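Local coordinates for protein ribosome biogenesis GTPase A (PDB 3CNN) that binds GTP and probably hydrolyses it, and probably binds 23S rRNA and acts in a late step of 50S ribosomal subunit assembly, at residues G106-G111 against V171-V176. Numbering follows the deposited sequence.
Sequences GVPNTG and VGSLPV. With GTP (guanosine-5'-triphosphate), chain B.
With its OG trans to the backbone N (chi1 -177°), Ser173 reaches across to the carbonyl of Pro108, while Asn109, its CG likewise trans to its own backbone N, sends its amide back the other way to the chain at Val171. The serine hydroxyl donates to Pro108 O at 3.0 Å, arriving 22° off the carbonyl plane, and Ser173 CA adds a CH...O approach to the same oxygen. Around that hydroxyl, Val107 CG2 closes to 3.3 Å from OG and Pro108 CD sits 3.6 Å from it, so two aliphatic groups border OG on the side facing segment 106-111. Segment 106-111 belongs to the P-loop (Walker A) between strand 101-106 and helix 112-120, and its type II turn from Val107 to Thr110 presents both the Pro108 carbonyl and the Asn109 side chain to the loop that follows helix 162-170. That helix ends in a Schellman motif with Gly172 at positive phi, and Val171 O accepts a hydrogen bond from Asn109 ND2, 2.8 Å away. The acceptor lies in the amide plane and the donor on a carbonyl lone pair, although the N-H...O angle is bent to 136°. The other end of the amide faces the nucleotide: Asn109 OD1 is 3.2 Å from C5' of GTP. On the phosphate side, Gly111 N donates to O1B of GTP at 3.2 Å, and Lys112 NZ, itself hydrogen-bonded to GTP, also hydrogen-bonds to Val107 O.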
loop_
_atom_site.group_PDB
_atom_site.type_symbol
_atom_site.label_atom_id
_atom_site.label_comp_id
_atom_site.label_asym_id
_atom_site.label_seq_id
_atom_site.Cartn_x
_atom_site.Cartn_y
_atom_site.Cartn_z
ATOM N N GLY A 106 0.922 -8.778 2.174
ATOM C CA GLY A 106 1.084 -7.350 2.430
ATOM C C GLY A 106 0.178 -6.822 3.525
ATOM O O GLY A 106 -0.783 -7.487 3.948
ATOM N N VAL A 107 0.485 -5.602 3.971
ATOM C CA VAL A 107 -0.359 -4.887 4.934
ATOM C C VAL A 107 -1.684 -4.561 4.251
ATOM O O VAL A 107 -1.779 -4.672 3.033
ATOM C CB VAL A 107 0.382 -3.649 5.550
ATOM C CG1 VAL A 107 1.722 -4.086 6.168
ATOM C CG2 VAL A 107 0.591 -2.527 4.515
ATOM N N PRO A 108 -2.733 -4.228 5.026
ATOM C CA PRO A 108 -4.022 -3.981 4.379
ATOM C C PRO A 108 -3.985 -2.919 3.272
ATOM O O PRO A 108 -3.161 -1.999 3.319
ATOM C CB PRO A 108 -4.902 -3.486 5.538
ATOM C CG PRO A 108 -4.305 -4.115 6.766
ATOM C CD PRO A 108 -2.819 -4.094 6.497
ATOM N N ASN A 109 -4.877 -3.079 2.294
ATOM C CA ASN A 109 -5.218 -2.057 1.295
ATOM C C ASN A 109 -4.237 -1.858 0.128
ATOM O O ASN A 109 -4.506 -1.060 -0.765
ATOM C CB ASN A 109 -5.506 -0.708 1.987
ATOM C CG ASN A 109 -6.298 0.238 1.104
ATOM O OD1 ASN A 109 -7.355 -0.118 0.602
ATOM N ND2 ASN A 109 -5.785 1.440 0.907
ATOM N N THR A 110 -3.116 -2.580 0.118
ATOM C CA THR A 110 -2.062 -2.347 -0.890
ATOM C C THR A 110 -2.383 -2.859 -2.306
ATOM O O THR A 110 -1.639 -2.586 -3.276
ATOM C CB THR A 110 -0.707 -2.844 -0.403
ATOM O OG1 THR A 110 -0.770 -4.271 -0.203
ATOM C CG2 THR A 110 -0.348 -2.152 0.923
ATOM N N GLY A 111 -3.505 -3.570 -2.426
ATOM C CA GLY A 111 -4.007 -4.004 -3.731
ATOM C C GLY A 111 -3.829 -5.491 -3.991
ATOM O O GLY A 111 -3.697 -5.908 -5.145
ATOM N N VAL A 171 -1.738 6.011 2.910
ATOM C CA VAL A 171 -2.001 4.938 1.936
ATOM C C VAL A 171 -3.317 4.175 2.224
ATOM O O VAL A 171 -3.739 3.348 1.423
ATOM C CB VAL A 171 -0.813 3.942 1.770
ATOM C CG1 VAL A 171 0.438 4.678 1.292
ATOM C CG2 VAL A 171 -0.547 3.180 3.052
ATOM N N GLY A 172 -3.970 4.471 3.351
ATOM C CA GLY A 172 -5.278 3.866 3.665
ATOM C C GLY A 172 -5.168 2.459 4.218
ATOM O O GLY A 172 -6.121 1.700 4.196
ATOM N N SER A 173 -3.990 2.119 4.719
ATOM C CA SER A 173 -3.730 0.829 5.311
ATOM C C SER A 173 -4.243 0.821 6.757
ATOM O O SER A 173 -4.670 -0.211 7.295
ATOM C CB SER A 173 -2.228 0.566 5.259
ATOM O OG SER A 173 -1.910 -0.725 5.758
ATOM N N LEU A 174 -4.220 1.997 7.373
ATOM C CA LEU A 174 -4.708 2.166 8.724
ATOM C C LEU A 174 -5.958 3.067 8.728
ATOM O O LEU A 174 -5.937 4.183 8.178
ATOM C CB LEU A 174 -3.578 2.733 9.598
ATOM C CG LEU A 174 -3.691 2.820 11.119
ATOM C CD1 LEU A 174 -3.835 1.425 11.737
ATOM C CD2 LEU A 174 -2.461 3.555 11.681
ATOM N N PRO A 175 -7.068 2.557 9.306
ATOM C CA PRO A 175 -8.337 3.268 9.518
ATOM C C PRO A 175 -8.215 4.534 10.354
ATOM O O PRO A 175 -7.402 4.588 11.273
ATOM C CB PRO A 175 -9.183 2.236 10.273
ATOM C CG PRO A 175 -8.649 0.946 9.832
ATOM C CD PRO A 175 -7.170 1.160 9.764
ATOM N N VAL A 176 -9.030 5.541 10.031
ATOM C CA VAL A 176 -9.091 6.787 10.798
ATOM C C VAL A 176 -9.641 6.503 12.195
ATOM O O VAL A 176 -9.162 7.050 13.189
ATOM C CB VAL A 176 -9.963 7.843 10.088
ATOM C CG1 VAL A 176 -9.959 9.168 10.863
ATOM C CG2 VAL A 176 -9.474 8.066 8.652
HETATM P PG GTP B . -7.286 -5.597 2.005
HETATM O O1G GTP B . -6.054 -6.307 2.571
HETATM O O2G GTP B . -7.771 -4.566 3.014
HETATM O O3G GTP B . -8.444 -6.554 1.755
HETATM O O3B GTP B . -6.993 -4.835 0.606
HETATM P PB GTP B . -6.168 -5.473 -0.625
HETATM O O1B GTP B . -4.700 -5.543 -0.268
HETATM O O2B GTP B . -6.716 -6.824 -1.015
HETATM O O3A GTP B . -6.346 -4.342 -1.722
HETATM P PA GTP B . -7.500 -4.131 -2.791
HETATM O O1A GTP B . -7.092 -4.805 -4.076
HETATM O O2A GTP B . -8.887 -4.471 -2.326
HETATM O "O5'" GTP B . -7.327 -2.550 -3.044
HETATM C "C5'" GTP B . -7.837 -1.574 -2.162
HETATM C "C4'" GTP B . -8.192 -0.360 -3.004
HETATM O "O4'" GTP B . -7.081 0.001 -3.798
HETATM C "C3'" GTP B . -9.318 -0.651 -3.966
HETATM O "O3'" GTP B . -10.184 0.465 -3.978
HETATM C "C2'" GTP B . -8.638 -0.811 -5.307
HETATM O "O2'" GTP B . -9.496 -0.381 -6.331
HETATM C "C1'" GTP B . -7.424 0.087 -5.166
HETATM N N9 GTP B . -6.242 -0.289 -5.981
HETATM C C8 GTP B . -5.623 -1.523 -6.059
HETATM N N7 GTP B . -4.575 -1.413 -6.901
HETATM C C5 GTP B . -4.519 -0.140 -7.376
HETATM C C6 GTP B . -3.650 0.505 -8.254
HETATM O O6 GTP B . -2.718 -0.113 -8.781
HETATM N N1 GTP B . -3.839 1.849 -8.544
HETATM C C2 GTP B . -4.891 2.537 -7.959
HETATM N N2 GTP B . -5.084 3.820 -8.231
HETATM N N3 GTP B . -5.741 1.887 -7.082
HETATM C C4 GTP B . -5.560 0.574 -6.798
#